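Local coordinates for protein estrogen receptor (Crassostrea gigas, PDB 4N1Y) that probably acts as a constitutively active transcription factor of the steroid receptor family, its mainly helical ligand-binding domain having lost the ancestral hormone switch, at residues Leu41-Leu44 against Ala45-Glu48; Ile91-Gly94 against Gly95-Ala99; Ile198-Ala201 against Gly202-Ile206; Phe220-Leu223 against Leu224-Met227. All blocks are in the same frame, centred on the assembly; numbering follows the deposited sequence.

Contact 1: Leu41-Leu44 against Ala45-Glu48; sequences LVKL and AERE
K43 and E46, three residues apart on the helix, run side by side and join in a salt bridge, with K43 NZ giving a 2.9 Å hydrogen bond to E46 OE2. The ammonium reaches that oxygen from above the carboxylate plane, 60° out of it, after a bend at the end of the lysine chain (chi4 56°) brings NZ over. In the backbone, the carbonyls of four successive residues are each taken by the N-H four residues on. A45 N reaches L41 O at 3.0 Å, E46 N reaches V42 O at 3.2 Å and R47 N reaches K43 O at 3.1 Å; the bond from E48 N to L44 O is the straightest, with an N-H...O angle of 163°. Beyond it, the E48 side chain slants across L44, its OE2 3.8 Å from L44 CG, while OE1 has a weak, long ion pair with R89. This turn belongs to helix 34-56. A45 and E48 face L82 of helix 67-89, and on another side V42 and E46 pack on L224 of helix 222-229, with K43 and E46 also touching C221 just ahead of that helix.

Contact 2: Ile91-Gly94 against Gly95-Ala99; sequences IEHG and GKSLA
H93 leans its side chain over the chain that follows it, toward S97 and A99, and its carbonyl closes the tight turn that makes this possible. G95 comes first along the second segment: with G94 it takes the two corners of a type I' beta turn from H93 to K96, and both have the positive phi values that a residue without CB accepts readily. G95 O in turn receives a hydrogen bond from R108. K96 closes the turn, its N bonding to H93 O at 2.7 Å from above the carbonyl plane, while its CB lies against the same oxygen and the rest of the chain leads away. At S97 the chain extends; chi1 of 52° sets OG between the backbone N and the carbonyl carbon, 3.1 Å from H93 ND1. Further on, A99 brings its CB to within 3.5 Å of H93 NE2, so the imidazole spans from S97 to A99, with E92 CG over the centre of one ring face. Were H93 an alanine, a gap would probably open beside S97 and A99, and the S97 hydroxyl would lose its nitrogen neighbour. The chain here turns out of the loop after helix 67-89 into strand 97-99, which pairs antiparallel with strand 104-107 in the small beta hairpin characteristic of nuclear receptor ligand-binding domains.

Contact 3: Ile198-Ala201 against Gly202-Ile206; sequences IRQA and GERGI
G205 N gives a 2.8 Å hydrogen bond to A201 O, and G202 N makes one of the same length to I198 O; with E203 N to R199 O and R204 N to Q200 O between them, the helical ladder is continuous. On the side turned to the second subunit Q200 and R204 lie alongside each other, pointing the same way. A chi1 of -175° sets Q200 CG opposite the backbone N and so 3.9 Å above the centre of one guanidinium face of R204. The extended chain beyond it takes Q200 NE2 over that face, 3.2 Å from R204 NH2, with the amide and guanidinium planes 35° apart. Both nitrogens are donors, so the two groups only lie against each other, without a bond between them, and the acceptors lie elsewhere. Helix 187-215, which carries the turn, corresponds to the long helix through which nuclear receptors commonly dimerise. Here it meets the second subunit, where E203 of that other chain takes a hydrogen bond from Q200 NE2 and pairs in a salt bridge with R204 NE; the exchange is reciprocal. Without the guanidinium, as with a leucine in place of R204, E203 of the second subunit is likely to lose its charged mate and Q200 the flat group that it lies against. Q200 OE1 accepts from Q122 of helix 117-132, while R199 turns to a salt bridge with E80 of helix 67-89. A201 packs on L83 of that helix and on V123.

Contact 4: Phe220-Leu223 against Leu224-Met227; sequences FCDL and LKEM
K225 lies back over C221 and D222 in the first turn of its helix and meets the preceding residues atom by atom. Its CB sits 3.2 Å from C221 O, the carbonyl that also accepts the K225 backbone N at 3.0 Å, in the carbonyl plane. CD passes 3.7 Å from D222 OD1; the bend at chi3 (-49°) beyond it then sets CE between two oxygens, D222 OD1 and F220 O, the latter at 3.5 Å. NZ ends the run in a salt bridge to D222 OD1 at 2.7 Å, approaching nearly along the C-O axis of that oxygen, with the two side chains side by side and pointing the same way. On another side of the turn F220 and L224 meet obliquely, F220 CD1 to L224 CD2 being 3.9 Å; F220 also packs on F209 and L212 of helix 187-215. Further along, L223 O accepts M227 N at 3.2 Å and, weakly, E226 N, whose stronger bond is to D222 O. C221 holds the N-cap position, and D222, an acidic residue in the first turn, would be expected to suit the positive end of the helix dipole. L224 and M227 turn to W78 of helix 67-89, and L224 also to E46 of helix 34-56. A short C-terminal helix laid across these helices is consistent with the activation helix of nuclear receptor ligand-binding domains docked in its active position.

Along the chain the four contacts come in series: contact 1 on helix 34-56, contact 2 at the hairpin after helix 67-89, contact 3 on helix 187-215 and contact 4 on helix 222-229, the next helix along. Contacts 1 and 4 touch, their centres 10 Å apart, so the C-terminal helix rests directly on helix 34-56. Contact 3 lies 16 Å from contact 1 and 17 Å from contact 4, centre to centre, and faces the second subunit. Contact 2 is remote from contact 4, at 28 Å between centres. Direct seating of the last helix on the body of the domain fits a constitutively active receptor.

Contact 1: Leu41-Leu44 against Ala45-Glu48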
ATOM      1  N   LEU B  41     -12.005   3.044  21.312  1.00 50.50           N
ATOM      2  CA  LEU B  41     -11.073   2.765  20.218  1.00 61.63           C
ATOM      3  C   LEU B  41      -9.978   3.812  20.110  1.00 60.11           C
ATOM      4  O   LEU B  41      -8.813   3.481  19.938  1.00 45.49           O
ATOM      5  CB  LEU B  41     -11.798   2.660  18.877  1.00 62.77           C
ATOM      6  CG  LEU B  41     -12.727   1.460  18.677  1.00 73.82           C
ATOM      7  CD1 LEU B  41     -13.444   1.554  17.333  1.00 69.95           C
ATOM      8  CD2 LEU B  41     -11.948   0.142  18.791  1.00 72.57           C
ATOM      9  N   VAL B  42     -10.352   5.076  20.234  1.00 76.62           N
ATOM     10  CA  VAL B  42      -9.379   6.151  20.116  1.00 74.56           C
ATOM     11  C   VAL B  42      -8.309   6.079  21.184  1.00 74.91           C
ATOM     12  O   VAL B  42      -7.132   6.290  20.894  1.00 82.17           O
ATOM     13  CB  VAL B  42     -10.061   7.538  20.202  1.00 63.95           C
ATOM     14  CG1 VAL B  42      -9.085   8.615  20.662  1.00 64.40           C
ATOM     15  CG2 VAL B  42     -10.690   7.892  18.879  1.00 65.20           C
ATOM     16  N   LYS B  43      -8.699   5.783  22.417  1.00 64.35           N
ATOM     17  CA  LYS B  43      -7.699   5.799  23.463  1.00 70.94           C
ATOM     18  C   LYS B  43      -7.013   4.459  23.689  1.00 78.57           C
ATOM     19  O   LYS B  43      -5.899   4.416  24.213  1.00 82.00           O
ATOM     20  CB  LYS B  43      -8.292   6.366  24.732  1.00 80.12           C
ATOM     21  CG  LYS B  43      -7.495   7.603  24.941  1.00 99.40           C
ATOM     22  CD  LYS B  43      -7.972   8.670  25.889  1.00104.25           C
ATOM     23  CE  LYS B  43      -6.985   9.754  25.587  1.00100.83           C
ATOM     24  NZ  LYS B  43      -7.058  10.050  24.070  1.00 98.93           N
ATOM     25  N   LEU B  44      -7.627   3.381  23.216  1.00 69.81           N
ATOM     26  CA  LEU B  44      -6.930   2.119  23.165  1.00 58.24           C
ATOM     27  C   LEU B  44      -5.776   2.349  22.206  1.00 64.50           C
ATOM     28  O   LEU B  44      -4.646   1.911  22.448  1.00 60.33           O
ATOM     29  CB  LEU B  44      -7.839   1.004  22.686  1.00 50.56           C
ATOM     30  CG  LEU B  44      -7.198  -0.372  22.758  1.00 64.20           C
ATOM     31  CD1 LEU B  44      -6.729  -0.687  24.168  1.00 72.34           C
ATOM     32  CD2 LEU B  44      -8.174  -1.409  22.269  1.00 72.84           C
ATOM     33  N   ALA B  45      -6.066   3.105  21.147  1.00 61.18           N
ATOM     34  CA  ALA B  45      -5.086   3.422  20.128  1.00 51.90           C
ATOM     35  C   ALA B  45      -3.930   4.193  20.722  1.00 62.55           C
ATOM     36  O   ALA B  45      -2.778   3.933  20.395  1.00 76.70           O
ATOM     37  CB  ALA B  45      -5.714   4.214  19.025  1.00 42.38           C
ATOM     38  N   GLU B  46      -4.233   5.144  21.592  1.00 64.34           N
ATOM     39  CA  GLU B  46      -3.181   5.959  22.180  1.00 68.27           C
ATOM     40  C   GLU B  46      -2.267   5.170  23.120  1.00 65.37           C
ATOM     41  O   GLU B  46      -1.058   5.410  23.155  1.00 58.30           O
ATOM     42  CB  GLU B  46      -3.776   7.165  22.895  1.00 75.38           C
ATOM     43  CG  GLU B  46      -3.315   8.430  22.221  1.00 86.56           C
ATOM     44  CD  GLU B  46      -3.594   9.679  23.008  1.00101.82           C
ATOM     45  OE1 GLU B  46      -2.816   9.987  23.937  1.00102.12           O
ATOM     46  OE2 GLU B  46      -4.583  10.363  22.669  1.00112.07           O
ATOM     47  N   ARG B  47      -2.827   4.224  23.868  1.00 64.41           N
ATOM     48  CA  ARG B  47      -2.001   3.416  24.757  1.00 60.50           C
ATOM     49  C   ARG B  47      -1.103   2.504  23.915  1.00 65.88           C
ATOM     50  O   ARG B  47       0.085   2.371  24.184  1.00 62.89           O
ATOM     51  CB  ARG B  47      -2.875   2.608  25.714  1.00 51.85           C
ATOM     52  CG  ARG B  47      -3.749   3.480  26.606  1.00 62.93           C
ATOM     53  CD  ARG B  47      -4.218   2.743  27.866  1.00 77.93           C
ATOM     54  NE  ARG B  47      -4.597   1.360  27.572  1.00 84.57           N
ATOM     55  CZ  ARG B  47      -4.464   0.342  28.416  1.00 84.44           C
ATOM     56  NH1 ARG B  47      -3.960   0.537  29.631  1.00 85.45           N
ATOM     57  NH2 ARG B  47      -4.842  -0.873  28.044  1.00 80.56           N
ATOM     58  N   GLU B  48      -1.658   1.922  22.857  1.00 66.98           N
ATOM     59  CA  GLU B  48      -0.873   1.037  22.008  1.00 70.24           C
ATOM     60  C   GLU B  48       0.156   1.909  21.277  1.00 70.84           C
ATOM     61  O   GLU B  48       1.243   1.450  20.921  1.00 70.26           O
ATOM     62  CB  GLU B  48      -1.765   0.226  21.034  1.00 52.90           C
ATOM     63  CG  GLU B  48      -2.865  -0.629  21.746  1.00112.06           C
ATOM     64  CD  GLU B  48      -3.796  -1.441  20.810  1.00111.57           C
ATOM     65  OE1 GLU B  48      -3.989  -1.052  19.632  1.00111.79           O
ATOM     66  OE2 GLU B  48      -4.382  -2.450  21.284  1.00104.57           O
TER

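Contact 2: Ile91-Gly94 against Gly95-Ala99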
ATOM      1  N   ILE B  91      -6.635 -13.009  14.261  1.00 53.57           N
ATOM      2  CA  ILE B  91      -6.459 -14.156  13.371  1.00 58.18           C
ATOM      3  C   ILE B  91      -7.428 -15.317  13.632  1.00 59.72           C
ATOM      4  O   ILE B  91      -7.894 -15.943  12.681  1.00 62.74           O
ATOM      5  CB  ILE B  91      -5.014 -14.726  13.485  1.00 59.39           C
ATOM      6  CG1 ILE B  91      -4.031 -13.886  12.685  1.00 59.67           C
ATOM      7  CG2 ILE B  91      -4.930 -16.181  13.009  1.00 49.42           C
ATOM      8  CD1 ILE B  91      -2.732 -14.591  12.475  1.00 61.05           C
ATOM      9  N   GLU B  92      -7.777 -15.566  14.897  1.00 59.84           N
ATOM     10  CA  GLU B  92      -8.641 -16.705  15.226  1.00 65.77           C
ATOM     11  C   GLU B  92     -10.076 -16.466  14.782  1.00 66.09           C
ATOM     12  O   GLU B  92     -10.831 -17.411  14.561  1.00 76.45           O
ATOM     13  CB  GLU B  92      -8.643 -17.041  16.724  1.00 71.88           C
ATOM     14  CG  GLU B  92      -9.283 -16.022  17.671  1.00 85.29           C
ATOM     15  CD  GLU B  92      -8.380 -14.856  18.066  1.00 95.19           C
ATOM     16  OE1 GLU B  92      -7.284 -14.692  17.476  1.00 96.63           O
ATOM     17  OE2 GLU B  92      -8.768 -14.117  19.002  1.00 94.28           O
ATOM     18  N   HIS B  93     -10.462 -15.206  14.654  1.00 56.59           N
ATOM     19  CA  HIS B  93     -11.847 -14.898  14.330  1.00 61.42           C
ATOM     20  C   HIS B  93     -12.138 -15.103  12.846  1.00 57.12           C
ATOM     21  O   HIS B  93     -13.257 -14.859  12.406  1.00 58.33           O
ATOM     22  CB  HIS B  93     -12.166 -13.456  14.707  1.00 59.87           C
ATOM     23  CG  HIS B  93     -11.793 -13.113  16.107  1.00 51.40           C
ATOM     24  ND1 HIS B  93     -12.631 -13.332  17.176  1.00 59.01           N
ATOM     25  CD2 HIS B  93     -10.670 -12.561  16.616  1.00 51.65           C
ATOM     26  CE1 HIS B  93     -12.038 -12.938  18.286  1.00 59.07           C
ATOM     27  NE2 HIS B  93     -10.846 -12.466  17.973  1.00 59.49           N
ATOM     28  N   GLY B  94     -11.131 -15.530  12.086  1.00 47.12           N
ATOM     29  CA  GLY B  94     -11.278 -15.761  10.659  1.00 48.73           C
ATOM     30  C   GLY B  94     -12.102 -14.705   9.961  1.00 52.60           C
ATOM     31  O   GLY B  94     -13.077 -15.027   9.266  1.00 51.70           O
ATOM     32  N   GLY B  95     -11.779 -13.439  10.231  1.00 55.98           N
ATOM     33  CA  GLY B  95     -12.420 -12.342   9.530  1.00 52.38           C
ATOM     34  C   GLY B  95     -13.825 -12.035  10.037  1.00 46.72           C
ATOM     35  O   GLY B  95     -14.547 -11.235   9.450  1.00 47.10           O
ATOM     36  N   LYS B  96     -14.257 -12.696  11.100  1.00 42.55           N
ATOM     37  CA  LYS B  96     -15.631 -12.493  11.515  1.00 52.34           C
ATOM     38  C   LYS B  96     -15.692 -11.300  12.453  1.00 57.40           C
ATOM     39  O   LYS B  96     -16.705 -10.626  12.541  1.00 54.28           O
ATOM     40  CB  LYS B  96     -16.216 -13.769  12.158  1.00 53.06           C
ATOM     41  CG  LYS B  96     -17.507 -13.577  12.913  1.00 55.07           C
ATOM     42  CD  LYS B  96     -17.994 -14.854  13.573  1.00 62.98           C
ATOM     43  CE  LYS B  96     -19.536 -14.957  13.490  1.00 73.84           C
ATOM     44  NZ  LYS B  96     -20.079 -15.239  12.109  1.00 72.60           N
ATOM     45  N   SER B  97     -14.584 -11.010  13.119  1.00 59.34           N
ATOM     46  CA  SER B  97     -14.530  -9.862  14.013  1.00 52.18           C
ATOM     47  C   SER B  97     -13.113  -9.397  14.245  1.00 52.64           C
ATOM     48  O   SER B  97     -12.164 -10.121  13.960  1.00 57.30           O
ATOM     49  CB  SER B  97     -15.181 -10.208  15.344  1.00 50.40           C
ATOM     50  OG  SER B  97     -14.641 -11.407  15.872  1.00 53.82           O
ATOM     51  N   LEU B  98     -12.974  -8.181  14.764  1.00 56.41           N
ATOM     52  CA  LEU B  98     -11.656  -7.647  15.078  1.00 55.22           C
ATOM     53  C   LEU B  98     -11.516  -7.492  16.585  1.00 55.75           C
ATOM     54  O   LEU B  98     -12.365  -6.888  17.251  1.00 56.07           O
ATOM     55  CB  LEU B  98     -11.416  -6.320  14.365  1.00 37.53           C
ATOM     56  CG  LEU B  98     -11.295  -6.503  12.855  1.00 45.06           C
ATOM     57  CD1 LEU B  98     -11.169  -5.173  12.143  1.00 48.87           C
ATOM     58  CD2 LEU B  98     -10.129  -7.415  12.517  1.00 34.57           C
ATOM     59  N   ALA B  99     -10.451  -8.074  17.118  1.00 54.28           N
ATOM     60  CA  ALA B  99     -10.171  -8.001  18.540  1.00 61.61           C
ATOM     61  C   ALA B  99      -9.198  -6.860  18.830  1.00 64.86           C
ATOM     62  O   ALA B  99      -7.982  -7.053  18.792  1.00 67.10           O
ATOM     63  CB  ALA B  99      -9.622  -9.322  19.035  1.00 60.71           C
TER

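Contact 3: Ile198-Ala201 against Gly202-Ile206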
ATOM      1  N   ILE B 198      -2.825  -3.141   4.151  1.00 24.57           N
ATOM      2  CA  ILE B 198      -2.620  -2.490   5.433  1.00 25.07           C
ATOM      3  C   ILE B 198      -2.297  -1.005   5.246  1.00 36.81           C
ATOM      4  O   ILE B 198      -2.770  -0.153   5.998  1.00 44.23           O
ATOM      5  CB  ILE B 198      -1.510  -3.180   6.204  1.00 34.35           C
ATOM      6  CG1 ILE B 198      -2.039  -4.484   6.821  1.00 38.63           C
ATOM      7  CG2 ILE B 198      -0.986  -2.284   7.303  1.00 31.70           C
ATOM      8  CD1 ILE B 198      -3.058  -4.262   7.945  1.00 41.22           C
ATOM      9  N   ARG B 199      -1.485  -0.708   4.239  1.00 32.28           N
ATOM     10  CA  ARG B 199      -1.144   0.664   3.889  1.00 43.02           C
ATOM     11  C   ARG B 199      -2.391   1.454   3.470  1.00 49.99           C
ATOM     12  O   ARG B 199      -2.610   2.583   3.911  1.00 52.48           O
ATOM     13  CB  ARG B 199      -0.107   0.667   2.765  1.00 41.69           C
ATOM     14  CG  ARG B 199       0.219   2.035   2.192  1.00 37.24           C
ATOM     15  CD  ARG B 199       1.029   2.871   3.176  1.00 36.41           C
ATOM     16  NE  ARG B 199       2.319   2.273   3.542  1.00 45.28           N
ATOM     17  CZ  ARG B 199       3.485   2.548   2.952  1.00 51.63           C
ATOM     18  NH1 ARG B 199       3.536   3.390   1.923  1.00 51.05           N
ATOM     19  NH2 ARG B 199       4.604   1.961   3.372  1.00 47.51           N
ATOM     20  N   GLN B 200      -3.213   0.848   2.623  1.00 48.89           N
ATOM     21  CA  GLN B 200      -4.450   1.472   2.185  1.00 40.94           C
ATOM     22  C   GLN B 200      -5.381   1.677   3.390  1.00 41.64           C
ATOM     23  O   GLN B 200      -5.972   2.748   3.572  1.00 31.98           O
ATOM     24  CB  GLN B 200      -5.113   0.633   1.098  1.00 26.46           C
ATOM     25  CG  GLN B 200      -6.346   1.276   0.515  1.00 40.90           C
ATOM     26  CD  GLN B 200      -6.844   0.554  -0.713  1.00 50.99           C
ATOM     27  OE1 GLN B 200      -6.621  -0.643  -0.881  1.00 54.33           O
ATOM     28  NE2 GLN B 200      -7.515   1.284  -1.590  1.00 52.73           N
ATOM     29  N   ALA B 201      -5.494   0.653   4.225  1.00 37.85           N
ATOM     30  CA  ALA B 201      -6.313   0.778   5.420  1.00 41.55           C
ATOM     31  C   ALA B 201      -5.784   1.872   6.352  1.00 35.31           C
ATOM     32  O   ALA B 201      -6.561   2.613   6.955  1.00 36.58           O
ATOM     33  CB  ALA B 201      -6.384  -0.552   6.155  1.00 27.65           C
ATOM     34  N   GLY B 202      -4.467   1.982   6.459  1.00 29.35           N
ATOM     35  CA  GLY B 202      -3.858   2.961   7.342  1.00 29.07           C
ATOM     36  C   GLY B 202      -4.222   4.367   6.934  1.00 38.29           C
ATOM     37  O   GLY B 202      -4.614   5.200   7.761  1.00 42.15           O
ATOM     38  N   GLU B 203      -4.105   4.618   5.637  1.00 35.80           N
ATOM     39  CA  GLU B 203      -4.362   5.931   5.061  1.00 37.80           C
ATOM     40  C   GLU B 203      -5.786   6.373   5.338  1.00 48.03           C
ATOM     41  O   GLU B 203      -6.047   7.517   5.756  1.00 54.08           O
ATOM     42  CB  GLU B 203      -4.093   5.883   3.562  1.00 45.62           C
ATOM     43  CG  GLU B 203      -4.281   7.166   2.794  1.00 50.96           C
ATOM     44  CD  GLU B 203      -3.064   8.055   2.874  1.00 62.02           C
ATOM     45  OE1 GLU B 203      -2.080   7.664   3.535  1.00 68.49           O
ATOM     46  OE2 GLU B 203      -3.074   9.127   2.242  1.00 69.60           O
ATOM     47  N   ARG B 204      -6.713   5.457   5.096  1.00 43.28           N
ATOM     48  CA  ARG B 204      -8.109   5.730   5.361  1.00 36.59           C
ATOM     49  C   ARG B 204      -8.329   5.894   6.852  1.00 44.51           C
ATOM     50  O   ARG B 204      -9.121   6.735   7.283  1.00 52.46           O
ATOM     51  CB  ARG B 204      -8.970   4.619   4.798  1.00 36.22           C
ATOM     52  CG  ARG B 204      -8.928   4.597   3.295  1.00 44.55           C
ATOM     53  CD  ARG B 204      -9.614   3.384   2.742  1.00 42.59           C
ATOM     54  NE  ARG B 204      -9.759   3.495   1.302  1.00 48.86           N
ATOM     55  CZ  ARG B 204     -10.119   2.491   0.518  1.00 53.30           C
ATOM     56  NH1 ARG B 204     -10.363   1.298   1.047  1.00 56.37           N
ATOM     57  NH2 ARG B 204     -10.233   2.678  -0.788  1.00 52.72           N
ATOM     58  N   GLY B 205      -7.616   5.089   7.635  1.00 47.41           N
ATOM     59  CA  GLY B 205      -7.677   5.186   9.081  1.00 51.21           C
ATOM     60  C   GLY B 205      -7.343   6.575   9.572  1.00 58.62           C
ATOM     61  O   GLY B 205      -8.129   7.198  10.294  1.00 60.33           O
ATOM     62  N   ILE B 206      -6.191   7.077   9.143  1.00 55.36           N
ATOM     63  CA  ILE B 206      -5.738   8.392   9.571  1.00 50.56           C
ATOM     64  C   ILE B 206      -6.707   9.477   9.117  1.00 52.40           C
ATOM     65  O   ILE B 206      -7.074  10.338   9.912  1.00 57.38           O
ATOM     66  CB  ILE B 206      -4.320   8.681   9.049  1.00 49.96           C
ATOM     67  CG1 ILE B 206      -3.303   7.888   9.882  1.00 49.39           C
ATOM     68  CG2 ILE B 206      -4.012  10.182   9.092  1.00 41.86           C
ATOM     69  CD1 ILE B 206      -1.947   7.806   9.281  1.00 41.62           C
TER

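Contact 4: Phe220-Leu223 against Leu224-Met227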
ATOM      1  N   PHE B 220      -9.659  13.364  21.950  1.00 80.11           N
ATOM      2  CA  PHE B 220      -8.326  12.817  21.705  1.00 83.60           C
ATOM      3  C   PHE B 220      -7.335  13.359  22.694  1.00 81.55           C
ATOM      4  O   PHE B 220      -7.363  14.554  22.968  1.00 81.54           O
ATOM      5  CB  PHE B 220      -7.815  13.182  20.307  1.00 83.09           C
ATOM      6  CG  PHE B 220      -8.560  12.539  19.181  1.00 77.60           C
ATOM      7  CD1 PHE B 220      -7.939  11.601  18.371  1.00 74.10           C
ATOM      8  CD2 PHE B 220      -9.865  12.906  18.896  1.00 81.46           C
ATOM      9  CE1 PHE B 220      -8.621  11.015  17.310  1.00 74.44           C
ATOM     10  CE2 PHE B 220     -10.552  12.328  17.840  1.00 82.05           C
ATOM     11  CZ  PHE B 220      -9.932  11.384  17.044  1.00 74.81           C
ATOM     12  N   CYS B 221      -6.440  12.536  23.228  1.00 81.57           N
ATOM     13  CA  CYS B 221      -5.332  13.151  23.950  1.00 81.82           C
ATOM     14  C   CYS B 221      -4.346  13.612  22.923  1.00 80.04           C
ATOM     15  O   CYS B 221      -4.454  13.272  21.732  1.00 79.06           O
ATOM     16  CB  CYS B 221      -4.650  12.252  24.997  1.00 75.93           C
ATOM     17  SG  CYS B 221      -5.430  12.264  26.633  1.00145.63           S
ATOM     18  N   ASP B 222      -3.329  14.289  23.439  1.00 80.82           N
ATOM     19  CA  ASP B 222      -2.425  15.092  22.655  1.00 78.91           C
ATOM     20  C   ASP B 222      -1.452  14.256  21.853  1.00 73.05           C
ATOM     21  O   ASP B 222      -1.069  14.655  20.759  1.00 73.47           O
ATOM     22  CB  ASP B 222      -1.706  16.056  23.574  1.00 85.96           C
ATOM     23  CG  ASP B 222      -2.670  16.960  24.312  1.00 99.32           C
ATOM     24  OD1 ASP B 222      -3.552  17.536  23.653  1.00107.19           O
ATOM     25  OD2 ASP B 222      -2.562  17.100  25.548  1.00 99.77           O
ATOM     26  N   LEU B 223      -1.092  13.083  22.363  1.00 56.01           N
ATOM     27  CA  LEU B 223      -0.224  12.203  21.595  1.00 62.90           C
ATOM     28  C   LEU B 223      -0.845  11.819  20.267  1.00 71.20           C
ATOM     29  O   LEU B 223      -0.244  12.021  19.212  1.00 75.72           O
ATOM     30  CB  LEU B 223       0.100  10.941  22.374  1.00 65.08           C
ATOM     31  CG  LEU B 223       0.975   9.963  21.580  1.00 71.49           C
ATOM     32  CD1 LEU B 223       2.368  10.503  21.318  1.00 69.68           C
ATOM     33  CD2 LEU B 223       1.041   8.592  22.245  1.00 78.35           C
ATOM     34  N   LEU B 224      -2.066  11.302  20.322  1.00 74.01           N
ATOM     35  CA  LEU B 224      -2.768  10.898  19.116  1.00 67.83           C
ATOM     36  C   LEU B 224      -3.014  12.139  18.266  1.00 73.00           C
ATOM     37  O   LEU B 224      -2.930  12.124  17.035  1.00 71.94           O
ATOM     38  CB  LEU B 224      -4.086  10.211  19.468  1.00 65.00           C
ATOM     39  CG  LEU B 224      -4.643   9.273  18.410  1.00 67.87           C
ATOM     40  CD1 LEU B 224      -3.528   8.406  17.923  1.00 73.01           C
ATOM     41  CD2 LEU B 224      -5.734   8.418  18.983  1.00 72.66           C
ATOM     42  N   LYS B 225      -3.342  13.218  18.952  1.00 73.16           N
ATOM     43  CA  LYS B 225      -3.632  14.467  18.296  1.00 74.04           C
ATOM     44  C   LYS B 225      -2.391  15.040  17.568  1.00 75.00           C
ATOM     45  O   LYS B 225      -2.524  15.604  16.481  1.00 76.78           O
ATOM     46  CB  LYS B 225      -4.226  15.422  19.320  1.00 67.78           C
ATOM     47  CG  LYS B 225      -4.475  16.816  18.857  1.00 72.57           C
ATOM     48  CD  LYS B 225      -4.701  17.679  20.089  1.00 82.71           C
ATOM     49  CE  LYS B 225      -5.716  17.019  21.025  1.00 82.90           C
ATOM     50  NZ  LYS B 225      -5.915  17.776  22.295  1.00 93.90           N
ATOM     51  N   GLU B 226      -1.189  14.884  18.126  1.00 69.57           N
ATOM     52  CA  GLU B 226       0.004  15.378  17.416  1.00 69.67           C
ATOM     53  C   GLU B 226       0.230  14.516  16.177  1.00 71.10           C
ATOM     54  O   GLU B 226       0.656  15.012  15.131  1.00 78.60           O
ATOM     55  CB  GLU B 226       1.285  15.385  18.275  1.00 71.75           C
ATOM     56  CG  GLU B 226       1.209  16.076  19.640  1.00 90.01           C
ATOM     57  CD  GLU B 226       2.479  15.879  20.486  1.00106.81           C
ATOM     58  OE1 GLU B 226       3.039  14.764  20.445  1.00108.05           O
ATOM     59  OE2 GLU B 226       2.864  16.793  21.260  1.00112.95           O
ATOM     60  N   MET B 227      -0.023  13.217  16.298  1.00 58.05           N
ATOM     61  CA  MET B 227       0.148  12.331  15.158  1.00 61.46           C
ATOM     62  C   MET B 227      -0.758  12.726  14.004  1.00 68.72           C
ATOM     63  O   MET B 227      -0.362  12.655  12.840  1.00 77.51           O
ATOM     64  CB  MET B 227      -0.115  10.882  15.556  1.00 54.19           C
ATOM     65  CG  MET B 227       0.827  10.438  16.628  1.00 57.64           C
ATOM     66  SD  MET B 227       2.523  10.460  16.021  1.00 75.68           S
ATOM     67  CE  MET B 227       2.623   8.864  15.243  1.00 63.99           C
TER